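Local coordinates for protein putative aldolase (PDB 3DXI) that is of unknown function but, as a putative aldolase, folds into a TIM barrel of eight parallel strands and forms a two-chain assembly, at residues N34-D39 and N249-I254. Sequence-based numbering, arbitrary orientation.
Sequences NELPID and NVLGNI
The carbonyl oxygen of Leu36 takes two donors: Ile38 N at 2.7 Å, which closes an inverse gamma turn centred on Pro37, and, more weakly, the ammonium group of Lys74. Across the contact, the Leu36 side chain meets helix 248-265, a neat example of how polar bonds can shape a loop while apolar groups make its tertiary contact. Leu36 CG lies 4.0 Å from Val250 CG1. With chi2 extended at 174°, the two Leu36 methyls part toward different residues: CD2 comes against the helix backbone, 4.1 Å from Leu251 N. Leu36 CD1 reaches Ile254 CG2 at 4.4 Å, one turn beyond Val250. Val250 uses both branches: CG1, anti to its backbone N (chi1 169°), faces Leu36, while CG2 is turned to Glu35. Val250 CG2 lies 4.0 Å from Glu35 CB and also meets the carboxylate end, with Glu35 OE2 at 4.1 Å. The Glu35 chain crosses Val250 at about a right angle, on the exposed side of the contact. Ala32 of helix 23-34 also touches Val250 and Ile254. The contact thus fastens the turn between helix 23-34 and strand 40-45, at the N-terminal end of the barrel strands, to helix 248-265, which comes after the eighth strand and helix 231-241. No hydrogen bond spans the two segments, so their attachment rests on shape fit and the burial of Leu36 rather than on directional bonds.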
loop_
_atom_site.group_PDB
_atom_site.type_symbol
_atom_site.label_atom_id
_atom_site.label_comp_id
_atom_site.label_asym_id
_atom_site.label_seq_id
_atom_site.Cartn_x
_atom_site.Cartn_y
_atom_site.Cartn_z
ATOM N N ASN A 34 2.441 9.529 23.808
ATOM C CA ASN A 34 3.522 10.051 24.639
ATOM C C ASN A 34 4.789 9.222 24.420
ATOM O O ASN A 34 5.900 9.746 24.496
ATOM C CB ASN A 34 3.173 9.988 26.133
ATOM C CG ASN A 34 2.293 11.138 26.589
ATOM O OD1 ASN A 34 2.076 12.101 25.854
ATOM N ND2 ASN A 34 1.795 11.049 27.820
ATOM N N GLU A 35 4.621 7.929 24.152
ATOM C CA GLU A 35 5.770 7.046 23.970
ATOM C C GLU A 35 6.119 6.700 22.531
ATOM O O GLU A 35 6.887 5.768 22.286
ATOM C CB GLU A 35 5.571 5.754 24.766
ATOM C CG GLU A 35 5.437 5.980 26.262
ATOM C CD GLU A 35 5.546 4.698 27.063
ATOM O OE1 GLU A 35 6.670 4.159 27.169
ATOM O OE2 GLU A 35 4.508 4.228 27.579
ATOM N N LEU A 36 5.550 7.436 21.583
ATOM C CA LEU A 36 5.840 7.214 20.170
ATOM C C LEU A 36 6.474 8.498 19.641
ATOM O O LEU A 36 6.198 9.585 20.150
ATOM C CB LEU A 36 4.552 6.886 19.396
ATOM C CG LEU A 36 3.883 5.531 19.691
ATOM C CD1 LEU A 36 2.547 5.421 18.961
ATOM C CD2 LEU A 36 4.801 4.408 19.257
ATOM N N PRO A 37 7.341 8.391 18.621
ATOM C CA PRO A 37 7.959 9.615 18.101
ATOM C C PRO A 37 7.013 10.481 17.255
ATOM O O PRO A 37 7.309 10.793 16.100
ATOM C CB PRO A 37 9.157 9.080 17.310
ATOM C CG PRO A 37 8.652 7.762 16.797
ATOM C CD PRO A 37 7.930 7.191 17.998
ATOM N N ILE A 38 5.876 10.856 17.844
ATOM C CA ILE A 38 4.872 11.701 17.192
ATOM C C ILE A 38 4.829 13.041 17.929
ATOM O O ILE A 38 4.571 13.100 19.132
ATOM C CB ILE A 38 3.466 11.052 17.219
ATOM C CG1 ILE A 38 3.381 9.930 16.180
ATOM C CG2 ILE A 38 2.401 12.096 16.933
ATOM C CD1 ILE A 38 3.721 8.563 16.706
ATOM N N ASP A 39 5.063 14.112 17.180
ATOM C CA ASP A 39 5.134 15.463 17.717
ATOM C C ASP A 39 3.834 16.222 17.935
ATOM O O ASP A 39 3.710 16.979 18.898
ATOM C CB ASP A 39 6.049 16.280 16.814
ATOM C CG ASP A 39 7.352 15.565 16.538
ATOM O OD1 ASP A 39 8.200 15.524 17.448
ATOM O OD2 ASP A 39 7.514 15.022 15.425
ATOM N N ASN A 249 6.445 -2.000 21.073
ATOM C CA ASN A 249 5.537 -2.646 22.011
ATOM C C ASN A 249 4.315 -1.748 22.138
ATOM O O ASN A 249 3.179 -2.219 22.044
ATOM C CB ASN A 249 6.212 -2.848 23.375
ATOM C CG ASN A 249 7.212 -4.001 23.367
ATOM O OD1 ASN A 249 7.576 -4.515 22.311
ATOM N ND2 ASN A 249 7.666 -4.406 24.552
ATOM N N VAL A 250 4.560 -0.452 22.330
ATOM C CA VAL A 250 3.486 0.533 22.436
ATOM C C VAL A 250 2.727 0.623 21.108
ATOM O O VAL A 250 1.504 0.690 21.092
ATOM C CB VAL A 250 4.040 1.943 22.787
ATOM C CG1 VAL A 250 2.947 2.994 22.631
ATOM C CG2 VAL A 250 4.571 1.954 24.226
ATOM N N LEU A 251 3.456 0.624 19.996
ATOM C CA LEU A 251 2.828 0.710 18.685
ATOM C C LEU A 251 1.853 -0.459 18.495
ATOM O O LEU A 251 0.719 -0.268 18.060
ATOM C CB LEU A 251 3.900 0.704 17.585
ATOM C CG LEU A 251 3.460 1.009 16.148
ATOM C CD1 LEU A 251 2.662 2.311 16.101
ATOM C CD2 LEU A 251 4.700 1.118 15.266
ATOM N N GLY A 252 2.296 -1.666 18.828
ATOM C CA GLY A 252 1.432 -2.825 18.697
ATOM C C GLY A 252 0.216 -2.731 19.604
ATOM O O GLY A 252 -0.891 -3.110 19.215
ATOM N N ASN A 253 0.409 -2.227 20.820
ATOM C CA ASN A 253 -0.704 -2.101 21.749
ATOM C C ASN A 253 -1.734 -1.066 21.307
ATOM O O ASN A 253 -2.933 -1.280 21.469
ATOM C CB ASN A 253 -0.213 -1.757 23.158
ATOM C CG ASN A 253 0.594 -2.881 23.787
ATOM O OD1 ASN A 253 0.421 -4.052 23.440
ATOM N ND2 ASN A 253 1.473 -2.531 24.722
ATOM N N ILE A 254 -1.279 0.052 20.749
ATOM C CA ILE A 254 -2.224 1.071 20.324
ATOM C C ILE A 254 -2.981 0.599 19.080
ATOM O O ILE A 254 -4.130 0.977 18.864
ATOM C CB ILE A 254 -1.524 2.445 20.084
ATOM C CG1 ILE A 254 -2.584 3.541 19.940
ATOM C CG2 ILE A 254 -0.644 2.400 18.842
ATOM C CD1 ILE A 254 -3.504 3.672 21.150
#